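Local coordinates for nuclease-like protein (PDB 6GRB), which is the eukaryotic junction-resolving enzyme GEN1, represented here by its N-terminal part, a nuclease that probably cleaves four-way DNA junctions and 5'-flaps using bound divalent metal ions, at residues G13-L18 / L153-S158; F76-P81 / A114-G119; V328-L333 / E388-D393. All blocks are in the same frame, centred on the assembly; numbering follows the deposited sequence.

From the N terminus, the chain enters the mixed sheet of the nuclease core at its edge strand 14-17, and contact 1 closes the longest of the three loops when strand 151-157 comes within side-chain reach of 13-18, with strand 168-173 between. Contact 2 is nested inside that loop: 76-81 and 114-119 pair along the opposite edge of the same sheet, their centre about 23 Å from that of contact 1. Together the two tie the XPG N-terminal region to the XPG I-region. Contact 3 follows in series. It closes a separate loop of 54 residues, joining the long helix 318-340 to the short helix 386-390 of the GEN1 C-terminal region, about 28 Å from contact 1, centre to centre.

Contact 1: G13-L18 / L153-S158; sequences GERISL and LRDWSS
One face of the Trp156 ring carries the CD2 methyl of Leu18, while Ser157 OG and Ser158 O flank the Arg15 guanidinium in its own plane. The first is a CH-pi contact: Leu18 CD2 is 3.8 Å from the centroid of the five-membered ring of Trp156 and 27° off its normal, shifted off centre, with Trp156 NE1 its nearest atom at 3.5 Å. Leu18 reaches it because CG stands opposite the backbone N (chi1 -169°). At the guanidinium, Arg15 NH1 donates to Ser157 OG at 3.3 Å, 4° out of plane. Ser157 OG in turn donates to Asp155 OD1 at 2.7 Å, from above the carboxylate, which links the three side chains. A salt bridge from Arg15 NH2 to Asp155 OD2 is modelled, but NH2 crowds its neighbours and its position is doubtful. Arg15 NE is held by Thr170. The axes of strands 14-17 and 153-157 approach no closer than 9.2 Å, with strand 168-173 between them; Arg15 from strand 14-17, and Leu18 from the start of the following helix, reach past it to strand 151-157 at one edge of the mixed sheet of the PIN-like XPG nuclease core.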
loop_
_atom_site.group_PDB
_atom_site.type_symbol
_atom_site.label_atom_id
_atom_site.label_comp_id
_atom_site.label_asym_id
_atom_site.label_seq_id
_atom_site.Cartn_x
_atom_site.Cartn_y
_atom_site.Cartn_z
ATOM N N GLY A 13 10.721 11.205 0.301
ATOM C CA GLY A 13 10.351 10.056 1.103
ATOM C C GLY A 13 11.463 9.025 1.172
ATOM O O GLY A 13 12.475 9.099 0.469
ATOM N N GLU A 14 11.274 8.041 2.053
ATOM C CA GLU A 14 12.263 6.988 2.259
ATOM C C GLU A 14 11.952 5.766 1.407
ATOM O O GLU A 14 10.861 5.189 1.510
ATOM C CB GLU A 14 12.339 6.560 3.719
ATOM C CG GLU A 14 13.400 5.507 3.870
ATOM C CD GLU A 14 13.536 4.985 5.281
ATOM O OE1 GLU A 14 12.518 4.981 6.029
ATOM O OE2 GLU A 14 14.684 4.580 5.626
ATOM N N ARG A 15 12.919 5.351 0.594
ATOM C CA ARG A 15 12.769 4.149 -0.212
ATOM C C ARG A 15 13.068 3.018 0.763
ATOM O O ARG A 15 14.045 3.087 1.507
ATOM C CB ARG A 15 13.769 4.139 -1.366
ATOM C CG ARG A 15 13.152 4.440 -2.723
ATOM C CD ARG A 15 12.409 3.232 -3.271
ATOM N NE ARG A 15 11.063 3.575 -3.720
ATOM C CZ ARG A 15 10.519 3.140 -4.851
ATOM N NH1 ARG A 15 11.207 2.341 -5.656
ATOM N NH2 ARG A 15 9.287 3.504 -5.180
ATOM N N ILE A 16 12.240 1.978 0.773
ATOM C CA ILE A 16 12.444 0.899 1.729
ATOM C C ILE A 16 11.841 -0.385 1.176
ATOM O O ILE A 16 10.776 -0.375 0.557
ATOM C CB ILE A 16 11.854 1.259 3.102
ATOM C CG1 ILE A 16 12.217 0.194 4.132
ATOM C CG2 ILE A 16 10.336 1.444 3.021
ATOM C CD1 ILE A 16 11.612 0.480 5.481
ATOM N N SER A 17 12.551 -1.490 1.388
ATOM C CA SER A 17 12.085 -2.808 0.985
ATOM C C SER A 17 10.761 -3.162 1.669
ATOM O O SER A 17 10.691 -3.228 2.900
ATOM C CB SER A 17 13.170 -3.826 1.334
ATOM O OG SER A 17 12.660 -5.130 1.482
ATOM N N LEU A 18 9.721 -3.413 0.871
ATOM C CA LEU A 18 8.433 -3.834 1.428
ATOM C C LEU A 18 8.577 -5.065 2.323
ATOM O O LEU A 18 7.906 -5.190 3.356
ATOM C CB LEU A 18 7.450 -4.120 0.293
ATOM C CG LEU A 18 5.980 -4.326 0.637
ATOM C CD1 LEU A 18 5.510 -3.275 1.646
ATOM C CD2 LEU A 18 5.141 -4.258 -0.635
ATOM N N LEU A 153 2.481 5.105 1.902
ATOM C CA LEU A 153 3.426 4.529 0.957
ATOM C C LEU A 153 2.924 4.725 -0.464
ATOM O O LEU A 153 1.716 4.746 -0.717
ATOM C CB LEU A 153 3.652 3.045 1.183
ATOM C CG LEU A 153 3.641 2.493 2.598
ATOM C CD1 LEU A 153 3.590 0.967 2.504
ATOM C CD2 LEU A 153 4.836 2.966 3.432
ATOM N N ARG A 154 3.873 4.855 -1.387
ATOM C CA ARG A 154 3.556 5.001 -2.795
ATOM C C ARG A 154 4.645 4.305 -3.610
ATOM O O ARG A 154 5.706 3.940 -3.088
ATOM C CB ARG A 154 3.425 6.483 -3.185
ATOM C CG ARG A 154 4.669 7.286 -2.905
ATOM C CD ARG A 154 4.517 8.792 -3.203
ATOM N NE ARG A 154 5.815 9.465 -3.046
ATOM C CZ ARG A 154 6.583 9.874 -4.057
ATOM N NH1 ARG A 154 6.178 9.711 -5.312
ATOM N NH2 ARG A 154 7.748 10.458 -3.809
ATOM N N ASP A 155 4.364 4.117 -4.902
ATOM C CA ASP A 155 5.384 3.772 -5.885
ATOM C C ASP A 155 6.008 2.412 -5.571
ATOM O O ASP A 155 7.223 2.279 -5.392
ATOM C CB ASP A 155 6.451 4.873 -5.971
ATOM C CG ASP A 155 7.522 4.569 -7.005
ATOM O OD1 ASP A 155 7.310 3.681 -7.864
ATOM O OD2 ASP A 155 8.584 5.242 -6.974
ATOM N N TRP A 156 5.157 1.403 -5.452
ATOM C CA TRP A 156 5.623 0.027 -5.335
ATOM C C TRP A 156 6.199 -0.400 -6.683
ATOM O O TRP A 156 5.456 -0.592 -7.649
ATOM C CB TRP A 156 4.464 -0.869 -4.914
ATOM C CG TRP A 156 4.810 -2.265 -4.597
ATOM C CD1 TRP A 156 6.042 -2.764 -4.226
ATOM C CD2 TRP A 156 3.907 -3.369 -4.589
ATOM N NE1 TRP A 156 5.945 -4.123 -3.988
ATOM C CE2 TRP A 156 4.649 -4.517 -4.209
ATOM C CE3 TRP A 156 2.538 -3.500 -4.843
ATOM C CZ2 TRP A 156 4.066 -5.777 -4.092
ATOM C CZ3 TRP A 156 1.948 -4.769 -4.720
ATOM C CH2 TRP A 156 2.714 -5.884 -4.355
ATOM N N SER A 157 7.518 -0.543 -6.753
ATOM C CA SER A 157 8.216 -0.672 -8.024
ATOM C C SER A 157 9.626 -1.159 -7.736
ATOM O O SER A 157 10.084 -1.155 -6.585
ATOM C CB SER A 157 8.274 0.665 -8.772
ATOM O OG SER A 157 9.049 1.603 -8.019
ATOM N N SER A 158 10.323 -1.539 -8.814
ATOM C CA SER A 158 11.723 -1.924 -8.744
ATOM C C SER A 158 12.572 -0.775 -8.217
ATOM O O SER A 158 12.185 0.393 -8.251
ATOM C CB SER A 158 12.235 -2.334 -10.124
ATOM O OG SER A 158 12.250 -1.214 -10.997
#

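Contact 2: F76-P81 / A114-G119; sequences FVFDGP and AHDAPG
Phe78 and Ala114 lie diagonally across two neighbouring parallel strands, the last step of a beta-alpha-beta crossover in which helix 104-109 connects strand 73-78 to the sheet-edge strand 113-116. The Phe78 ring is swung over the edge strand, with CG beside the backbone N and opposite the carbonyl carbon (chi1 -66°), and its CE1 comes 4.0 Å from Ala114 CB. His115 O sits at the edge of this ring, near its plane. Asp116 runs obliquely past the same side chain: its OD1 is 3.8 Å from Phe78 CB, and carboxylate and ring planes are turned 37° apart. Lys104 ties the two together, pairing with Asp116 OD1 and making a cation-pi contact with the Phe78 ring. Ile107 of the crossover helix packs against Phe76, Phe78 and Ala114 on this face.

The other face carries Val77 and His115. Val77 CG1 meets Ala117 CB at 3.9 Å and approaches the imidazole at CD2, neither squarely over it nor edge-on; His115 NE2 is hydrogen-bonded to Glu124 OE1 of helix 121-130. The backbone of His115 serves two residues of the facing strand, its N bonding to Phe76 O and its O accepting from Phe78 N at 2.8 Å, which is the classic parallel pattern. Ala117 N then takes Phe78 O.

Beyond the strands, Asp79 turns away to accept a bond from Ala121 N, and its side chain lies about 4 Å from that of Glu122, which binds metal in other structures of this protein. The two segments draw together here: Gly80 CA makes CA-H...O contacts of 3.2 Å to Ala117 O and 3.3 Å to Pro118 O, and a side chain at Gly80 would collide with these two carbonyl oxygens. Gly80 N donates to Gly119 O at 2.6 Å, nearly straight at 171°.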
loop_
_atom_site.group_PDB
_atom_site.type_symbol
_atom_site.label_atom_id
_atom_site.label_comp_id
_atom_site.label_asym_id
_atom_site.label_seq_id
_atom_site.Cartn_x
_atom_site.Cartn_y
_atom_site.Cartn_z
ATOM N N PHE A 76 -8.059 -4.120 -0.065
ATOM C CA PHE A 76 -8.071 -3.352 -1.305
ATOM C C PHE A 76 -9.298 -2.449 -1.334
ATOM O O PHE A 76 -10.419 -2.946 -1.266
ATOM C CB PHE A 76 -8.083 -4.292 -2.507
ATOM C CG PHE A 76 -6.842 -5.101 -2.645
ATOM C CD1 PHE A 76 -5.806 -4.656 -3.431
ATOM C CD2 PHE A 76 -6.722 -6.324 -2.003
ATOM C CE1 PHE A 76 -4.657 -5.409 -3.567
ATOM C CE2 PHE A 76 -5.601 -7.080 -2.139
ATOM C CZ PHE A 76 -4.559 -6.622 -2.911
ATOM N N VAL A 77 -9.103 -1.140 -1.470
ATOM C CA VAL A 77 -10.197 -0.185 -1.301
ATOM C C VAL A 77 -10.610 0.382 -2.662
ATOM O O VAL A 77 -9.773 0.880 -3.418
ATOM C CB VAL A 77 -9.815 0.932 -0.310
ATOM C CG1 VAL A 77 -11.037 1.867 -0.028
ATOM C CG2 VAL A 77 -9.240 0.322 0.983
ATOM N N PHE A 78 -11.902 0.317 -2.955
ATOM C CA PHE A 78 -12.517 0.758 -4.199
ATOM C C PHE A 78 -13.278 2.053 -3.950
ATOM O O PHE A 78 -13.879 2.232 -2.888
ATOM C CB PHE A 78 -13.476 -0.328 -4.762
ATOM C CG PHE A 78 -12.772 -1.600 -5.208
ATOM C CD1 PHE A 78 -12.299 -2.523 -4.265
ATOM C CD2 PHE A 78 -12.564 -1.853 -6.557
ATOM C CE1 PHE A 78 -11.629 -3.680 -4.662
ATOM C CE2 PHE A 78 -11.899 -2.993 -6.979
ATOM C CZ PHE A 78 -11.416 -3.922 -6.037
ATOM N N ASP A 79 -13.254 2.945 -4.938
ATOM C CA ASP A 79 -13.928 4.225 -4.806
ATOM C C ASP A 79 -15.439 4.033 -4.784
ATOM O O ASP A 79 -15.974 3.060 -5.314
ATOM C CB ASP A 79 -13.545 5.160 -5.950
ATOM C CG ASP A 79 -12.218 5.841 -5.722
ATOM O OD1 ASP A 79 -11.178 5.221 -6.048
ATOM O OD2 ASP A 79 -12.192 6.995 -5.228
ATOM N N GLY A 80 -16.119 4.960 -4.130
ATOM C CA GLY A 80 -17.560 4.998 -4.132
ATOM C C GLY A 80 -18.066 6.274 -4.781
ATOM O O GLY A 80 -17.285 7.099 -5.284
ATOM N N PRO A 81 -19.391 6.478 -4.745
ATOM C CA PRO A 81 -20.000 7.519 -5.597
ATOM C C PRO A 81 -20.054 8.930 -5.014
ATOM O O PRO A 81 -20.367 9.856 -5.775
ATOM C CB PRO A 81 -21.418 6.982 -5.840
ATOM C CG PRO A 81 -21.696 6.113 -4.646
ATOM C CD PRO A 81 -20.374 5.495 -4.265
ATOM N N ALA A 114 -11.776 -7.138 -0.002
ATOM C CA ALA A 114 -12.161 -6.037 -0.867
ATOM C C ALA A 114 -13.144 -5.178 -0.096
ATOM O O ALA A 114 -14.057 -5.698 0.544
ATOM C CB ALA A 114 -12.802 -6.540 -2.167
ATOM N N HIS A 115 -12.937 -3.876 -0.135
ATOM C CA HIS A 115 -13.723 -2.924 0.637
ATOM C C HIS A 115 -14.116 -1.788 -0.300
ATOM O O HIS A 115 -13.250 -1.202 -0.969
ATOM C CB HIS A 115 -12.893 -2.444 1.836
ATOM C CG HIS A 115 -13.536 -1.375 2.660
ATOM N ND1 HIS A 115 -14.775 -1.515 3.235
ATOM C CD2 HIS A 115 -13.075 -0.165 3.061
ATOM C CE1 HIS A 115 -15.067 -0.430 3.932
ATOM N NE2 HIS A 115 -14.053 0.410 3.833
ATOM N N ASP A 116 -15.412 -1.490 -0.376
ATOM C CA ASP A 116 -15.895 -0.375 -1.186
ATOM C C ASP A 116 -16.047 0.823 -0.264
ATOM O O ASP A 116 -16.863 0.796 0.655
ATOM C CB ASP A 116 -17.204 -0.725 -1.878
ATOM C CG ASP A 116 -17.105 -2.022 -2.672
ATOM O OD1 ASP A 116 -16.737 -1.970 -3.874
ATOM O OD2 ASP A 116 -17.362 -3.113 -2.082
ATOM N N ALA A 117 -15.221 1.850 -0.474
ATOM C CA ALA A 117 -15.381 3.100 0.258
ATOM C C ALA A 117 -16.698 3.761 -0.144
ATOM O O ALA A 117 -17.185 3.556 -1.253
ATOM C CB ALA A 117 -14.219 4.048 -0.033
ATOM N N PRO A 118 -17.308 4.555 0.736
ATOM C CA PRO A 118 -18.504 5.293 0.295
ATOM C C PRO A 118 -18.166 6.399 -0.686
ATOM O O PRO A 118 -18.916 6.611 -1.647
ATOM C CB PRO A 118 -19.088 5.838 1.603
ATOM C CG PRO A 118 -17.893 5.972 2.502
ATOM C CD PRO A 118 -16.977 4.823 2.147
ATOM N N GLY A 119 -17.051 7.105 -0.480
ATOM C CA GLY A 119 -16.610 8.120 -1.413
ATOM C C GLY A 119 -15.240 7.856 -1.999
ATOM O O GLY A 119 -14.992 6.816 -2.625
#

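Contact 3: V328-L333 / E388-D393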
loop_
_atom_site.group_PDB
_atom_site.type_symbol
_atom_site.label_atom_id
_atom_site.label_comp_id
_atom_site.label_asym_id
_atom_site.label_seq_id
_atom_site.Cartn_x
_atom_site.Cartn_y
_atom_site.Cartn_z
ATOM N N VAL A 328 4.227 -20.701 -10.041
ATOM C CA VAL A 328 4.083 -19.309 -9.628
ATOM C C VAL A 328 3.471 -19.202 -8.238
ATOM O O VAL A 328 3.860 -18.343 -7.439
ATOM C CB VAL A 328 3.250 -18.554 -10.675
ATOM C CG1 VAL A 328 2.943 -17.135 -10.189
ATOM C CG2 VAL A 328 3.988 -18.541 -11.998
ATOM N N LEU A 329 2.525 -20.073 -7.911
ATOM C CA LEU A 329 1.822 -19.947 -6.639
ATOM C C LEU A 329 2.577 -20.577 -5.480
ATOM O O LEU A 329 2.351 -20.190 -4.332
ATOM C CB LEU A 329 0.432 -20.584 -6.751
ATOM C CG LEU A 329 -0.569 -20.244 -5.648
ATOM C CD1 LEU A 329 -0.805 -18.753 -5.661
ATOM C CD2 LEU A 329 -1.879 -21.011 -5.827
ATOM N N ALA A 330 3.453 -21.550 -5.737
ATOM C CA ALA A 330 3.948 -22.396 -4.652
ATOM C C ALA A 330 4.727 -21.633 -3.580
ATOM O O ALA A 330 4.441 -21.834 -2.385
ATOM C CB ALA A 330 4.778 -23.549 -5.231
ATOM N N PRO A 331 5.712 -20.779 -3.907
ATOM C CA PRO A 331 6.399 -20.046 -2.829
ATOM C C PRO A 331 5.454 -19.217 -1.974
ATOM O O PRO A 331 5.662 -19.101 -0.754
ATOM C CB PRO A 331 7.407 -19.164 -3.585
ATOM C CG PRO A 331 7.562 -19.788 -4.911
ATOM C CD PRO A 331 6.235 -20.409 -5.236
ATOM N N GLY A 332 4.397 -18.660 -2.582
ATOM C CA GLY A 332 3.457 -17.843 -1.829
ATOM C C GLY A 332 2.673 -18.633 -0.797
ATOM O O GLY A 332 2.561 -18.217 0.357
ATOM N N LEU A 333 2.082 -19.765 -1.205
ATOM C CA LEU A 333 1.397 -20.624 -0.238
ATOM C C LEU A 333 2.328 -21.091 0.871
ATOM O O LEU A 333 1.878 -21.311 2.005
ATOM C CB LEU A 333 0.811 -21.857 -0.916
ATOM C CG LEU A 333 -0.453 -21.777 -1.747
ATOM C CD1 LEU A 333 -0.662 -23.147 -2.397
ATOM C CD2 LEU A 333 -1.636 -21.373 -0.896
ATOM N N GLU A 388 3.300 -30.782 -4.499
ATOM C CA GLU A 388 2.865 -31.260 -3.190
ATOM C C GLU A 388 2.290 -30.119 -2.357
ATOM O O GLU A 388 1.270 -30.286 -1.679
ATOM C CB GLU A 388 4.038 -31.948 -2.476
ATOM C CG GLU A 388 3.813 -32.331 -1.018
ATOM C CD GLU A 388 4.943 -33.209 -0.456
ATOM O OE1 GLU A 388 5.352 -34.175 -1.139
ATOM O OE2 GLU A 388 5.425 -32.938 0.667
ATOM N N LEU A 389 2.908 -28.939 -2.432
ATOM C CA LEU A 389 2.462 -27.803 -1.633
ATOM C C LEU A 389 1.152 -27.209 -2.153
ATOM O O LEU A 389 0.342 -26.710 -1.364
ATOM C CB LEU A 389 3.566 -26.744 -1.618
ATOM C CG LEU A 389 3.435 -25.527 -0.702
ATOM C CD1 LEU A 389 4.795 -25.092 -0.221
ATOM C CD2 LEU A 389 2.741 -24.390 -1.452
ATOM N N VAL A 390 0.931 -27.247 -3.470
ATOM C CA VAL A 390 -0.206 -26.554 -4.074
ATOM C C VAL A 390 -1.469 -27.412 -4.020
ATOM O O VAL A 390 -2.570 -26.892 -3.807
ATOM C CB VAL A 390 0.146 -26.122 -5.514
ATOM C CG1 VAL A 390 -1.062 -25.519 -6.229
ATOM C CG2 VAL A 390 1.280 -25.109 -5.496
ATOM N N GLY A 391 -1.345 -28.730 -4.203
ATOM C CA GLY A 391 -2.482 -29.613 -4.081
ATOM C C GLY A 391 -3.151 -29.981 -5.388
ATOM O O GLY A 391 -3.998 -30.887 -5.396
ATOM N N LEU A 392 -2.795 -29.333 -6.488
ATOM C CA LEU A 392 -3.312 -29.746 -7.783
ATOM C C LEU A 392 -2.431 -30.828 -8.391
ATOM O O LEU A 392 -1.253 -30.972 -8.062
ATOM C CB LEU A 392 -3.427 -28.554 -8.740
ATOM C CG LEU A 392 -4.628 -27.714 -8.335
ATOM C CD1 LEU A 392 -4.823 -26.513 -9.225
ATOM C CD2 LEU A 392 -5.871 -28.601 -8.324
ATOM N N ASP A 393 -3.033 -31.594 -9.297
ATOM C CA ASP A 393 -2.398 -32.729 -9.943
ATOM C C ASP A 393 -2.346 -32.480 -11.450
ATOM O O ASP A 393 -3.408 -32.341 -12.085
ATOM C CB ASP A 393 -3.194 -33.992 -9.610
ATOM C CG ASP A 393 -2.507 -35.261 -10.060
ATOM O OD1 ASP A 393 -1.255 -35.281 -10.178
ATOM O OD2 ASP A 393 -3.237 -36.246 -10.291
#
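Leu333, whose side chain meets Leu389 across the contact, donates its backbone N to Leu329 O at 3.2 Å. That bond matters because helix 318-340 is kinked here: Pro331 N has no hydrogen to donate, and Gly332 N also makes no bond to the turn before, so Leu333 N resumes the helical pattern just after the break. No hydrogen bond crosses between 328-333 and 388-393, and the joint is apolar.

Its central group is the CD2 methyl of Leu389. This carbon lies 3.2 Å from Ala330 O and equally 3.2 Å from Leu333 CB, a tight fit against both the backbone carbonyl and the side-chain root one turn on. The two leucines run alongside in opposite senses, Leu333 CD1 lying 3.7 Å from Leu389 CD2. Leu389 reaches across with CG opposite its backbone N (chi1 -172°), but chi2 is 147°, away from a staggered value, consistent with some strain in seating CD2. With an alanine here, Ala330 O and Leu333 CB would probably lose the methyl that packs on them from helix 386-390, and a gap is likely to open there.

Val390 supplies the second point of packing. Its CG2 rests 3.8 Å from Ala330 CB, and Leu333 CD1 lies 3.8 Å from Val390 CA, so Leu333 touches both Leu389 and Val390 of the short helix, which ends straight afterwards at Gly391.

Ile303 of helix 303-313 touches both Leu333 and Val390, while Leu329 packs on Leu68 of helix 55-70 in the nuclease core. Helix 386-390 directly follows strand 377-384, the middle strand of the C-terminal antiparallel sheet, and thereby joins that sheet's region to the long helix 318-340.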